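Local atomic coordinates of putative aspartate aminotransferase (Thermus thermophilus, PDB entry 1IUG), a protein that probably acts as a pyridoxal-phosphate-dependent aminotransferase of class V, moving amino groups between amino acids such as aspartate and 2-oxo acids. Residues 80-85 with 101-106. Sequence-based numbering, arbitrary orientation.
Sequences VPVYGK and VERLDY
Val82 bonds through both its N and its O to the neighbouring strand and the residue just after it: Val82 N gives a nearly straight hydrogen bond to Leu104 O (2.9 Å), and Val82 O takes Tyr106 N at 2.8 Å, more bent at the hydrogen (142°). Upstream, Val80 N bonds Glu102 O at 2.9 Å, while Leu104 N to Val80 O is weak; Pro81, lacking an N-H, sits between the two bonded valines without breaking the parallel ladder.

On the face shared by Val80, Val82 and Arg103, the arginine arm lies obliquely across Val82, its NE 3.3 Å from Val82 CG2. With CG anti to the backbone N (chi1 -166°) and a bend at chi2, the chain brings NE to Asp105 OD1 in a salt bridge within strand 101-105, whose hydrogen bond is weak; Tyr91 adds a cation-pi contact. Cutting Arg103 back to an alanine would probably leave Asp105 without this charged mate and take the CD and NE packing off Val82 CG2. Farther back, Val80 CG2 meets Val101 CG1 at 3.7 Å, and Tyr91 touches both valines.

Tyr106 turns its ring edge to Val82 O and brings CE1 to Pro81 CB (4.1 Å); its hydroxyl bonds Asp116. Helix 85-96 connects the two neighbouring parallel strands as a beta-alpha-beta crossover and packs on the valine face. Main-chain bonds thus fix the register, while the helix-side face runs from valine packing to the Arg103-Asp105 pair.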
loop_
_atom_site.group_PDB
_atom_site.type_symbol
_atom_site.label_atom_id
_atom_site.label_comp_id
_atom_site.label_asym_id
_atom_site.label_seq_id
_atom_site.Cartn_x
_atom_site.Cartn_y
_atom_site.Cartn_z
ATOM N N VAL A 80 -2.849 24.949 9.879
ATOM C CA VAL A 80 -1.791 24.249 9.158
ATOM C C VAL A 80 -0.693 25.177 8.641
ATOM O O VAL A 80 -0.889 25.904 7.662
ATOM C CB VAL A 80 -2.360 23.461 7.942
ATOM C CG1 VAL A 80 -1.244 22.718 7.220
ATOM C CG2 VAL A 80 -3.449 22.493 8.392
ATOM N N PRO A 81 0.466 25.198 9.323
ATOM C CA PRO A 81 1.589 26.040 8.906
ATOM C C PRO A 81 2.230 25.394 7.682
ATOM O O PRO A 81 2.365 24.169 7.620
ATOM C CB PRO A 81 2.538 25.965 10.104
ATOM C CG PRO A 81 1.641 25.639 11.250
ATOM C CD PRO A 81 0.719 24.622 10.651
ATOM N N VAL A 82 2.608 26.208 6.703
ATOM C CA VAL A 82 3.235 25.694 5.498
ATOM C C VAL A 82 4.618 26.308 5.319
ATOM O O VAL A 82 4.769 27.528 5.257
ATOM C CB VAL A 82 2.356 25.933 4.256
ATOM C CG1 VAL A 82 3.061 25.431 2.998
ATOM C CG2 VAL A 82 1.026 25.217 4.425
ATOM N N TYR A 83 5.626 25.443 5.265
ATOM C CA TYR A 83 7.012 25.862 5.123
ATOM C C TYR A 83 7.816 24.873 4.285
ATOM O O TYR A 83 9.047 24.838 4.349
ATOM C CB TYR A 83 7.649 26.035 6.509
ATOM C CG TYR A 83 7.284 24.950 7.502
ATOM C CD1 TYR A 83 8.190 23.942 7.835
ATOM C CD2 TYR A 83 6.029 24.935 8.111
ATOM C CE1 TYR A 83 7.849 22.942 8.754
ATOM C CE2 TYR A 83 5.682 23.948 9.026
ATOM C CZ TYR A 83 6.597 22.954 9.342
ATOM O OH TYR A 83 6.241 21.982 10.245
ATOM N N GLY A 84 7.110 24.085 3.482
ATOM C CA GLY A 84 7.778 23.118 2.642
ATOM C C GLY A 84 6.807 22.271 1.859
ATOM O O GLY A 84 5.593 22.417 1.989
ATOM N N LYS A 85 7.363 21.365 1.065
ATOM C CA LYS A 85 6.607 20.446 0.218
ATOM C C LYS A 85 5.614 19.604 1.025
ATOM O O LYS A 85 4.429 19.532 0.681
ATOM C CB LYS A 85 7.599 19.534 -0.518
ATOM C CG LYS A 85 7.109 18.745 -1.743
ATOM C CD LYS A 85 7.373 17.249 -1.667
ATOM C CE LYS A 85 7.639 16.628 -3.045
ATOM N NZ LYS A 85 8.623 15.500 -3.044
ATOM N N VAL A 101 -9.452 25.375 6.786
ATOM C CA VAL A 101 -8.025 25.504 7.023
ATOM C C VAL A 101 -7.365 26.881 6.986
ATOM O O VAL A 101 -7.440 27.598 5.979
ATOM C CB VAL A 101 -7.253 24.577 6.041
ATOM C CG1 VAL A 101 -5.782 24.502 6.418
ATOM C CG2 VAL A 101 -7.877 23.185 6.022
ATOM N N GLU A 102 -6.701 27.230 8.090
ATOM C CA GLU A 102 -5.946 28.475 8.166
ATOM C C GLU A 102 -4.536 28.082 7.756
ATOM O O GLU A 102 -3.886 27.272 8.411
ATOM C CB GLU A 102 -5.926 29.083 9.573
ATOM C CG GLU A 102 -4.993 30.301 9.660
ATOM C CD GLU A 102 -5.213 31.146 10.902
ATOM O OE1 GLU A 102 -4.247 31.338 11.673
ATOM O OE2 GLU A 102 -6.344 31.639 11.097
ATOM N N ARG A 103 -4.079 28.679 6.670
ATOM C CA ARG A 103 -2.783 28.397 6.088
ATOM C C ARG A 103 -1.809 29.554 6.346
ATOM O O ARG A 103 -2.009 30.667 5.857
ATOM C CB ARG A 103 -3.039 28.147 4.594
ATOM C CG ARG A 103 -1.963 27.510 3.741
ATOM C CD ARG A 103 -0.694 28.300 3.641
ATOM N NE ARG A 103 0.157 27.833 2.540
ATOM C CZ ARG A 103 -0.265 27.519 1.315
ATOM N NH1 ARG A 103 -1.550 27.609 0.990
ATOM N NH2 ARG A 103 0.611 27.121 0.400
ATOM N N LEU A 104 -0.789 29.296 7.163
ATOM C CA LEU A 104 0.226 30.299 7.480
ATOM C C LEU A 104 1.524 29.989 6.732
ATOM O O LEU A 104 2.226 29.026 7.058
ATOM C CB LEU A 104 0.489 30.349 8.986
ATOM C CG LEU A 104 -0.669 30.750 9.904
ATOM C CD1 LEU A 104 -0.157 30.839 11.335
ATOM C CD2 LEU A 104 -1.269 32.086 9.467
ATOM N N ASP A 105 1.846 30.817 5.741
ATOM C CA ASP A 105 3.044 30.623 4.927
ATOM C C ASP A 105 4.359 31.116 5.509
ATOM O O ASP A 105 4.443 32.210 6.064
ATOM C CB ASP A 105 2.860 31.243 3.540
ATOM C CG ASP A 105 1.950 30.425 2.653
ATOM O OD1 ASP A 105 2.440 29.456 2.035
ATOM O OD2 ASP A 105 0.746 30.758 2.571
ATOM N N TYR A 106 5.391 30.295 5.344
ATOM C CA TYR A 106 6.735 30.617 5.795
ATOM C C TYR A 106 7.675 30.356 4.635
ATOM O O TYR A 106 7.404 29.506 3.787
ATOM C CB TYR A 106 7.157 29.728 6.965
ATOM C CG TYR A 106 6.393 29.971 8.234
ATOM C CD1 TYR A 106 5.191 29.317 8.474
ATOM C CD2 TYR A 106 6.873 30.856 9.199
ATOM C CE1 TYR A 106 4.480 29.535 9.641
ATOM C CE2 TYR A 106 6.174 31.081 10.368
ATOM C CZ TYR A 106 4.977 30.415 10.585
ATOM O OH TYR A 106 4.283 30.606 11.753
#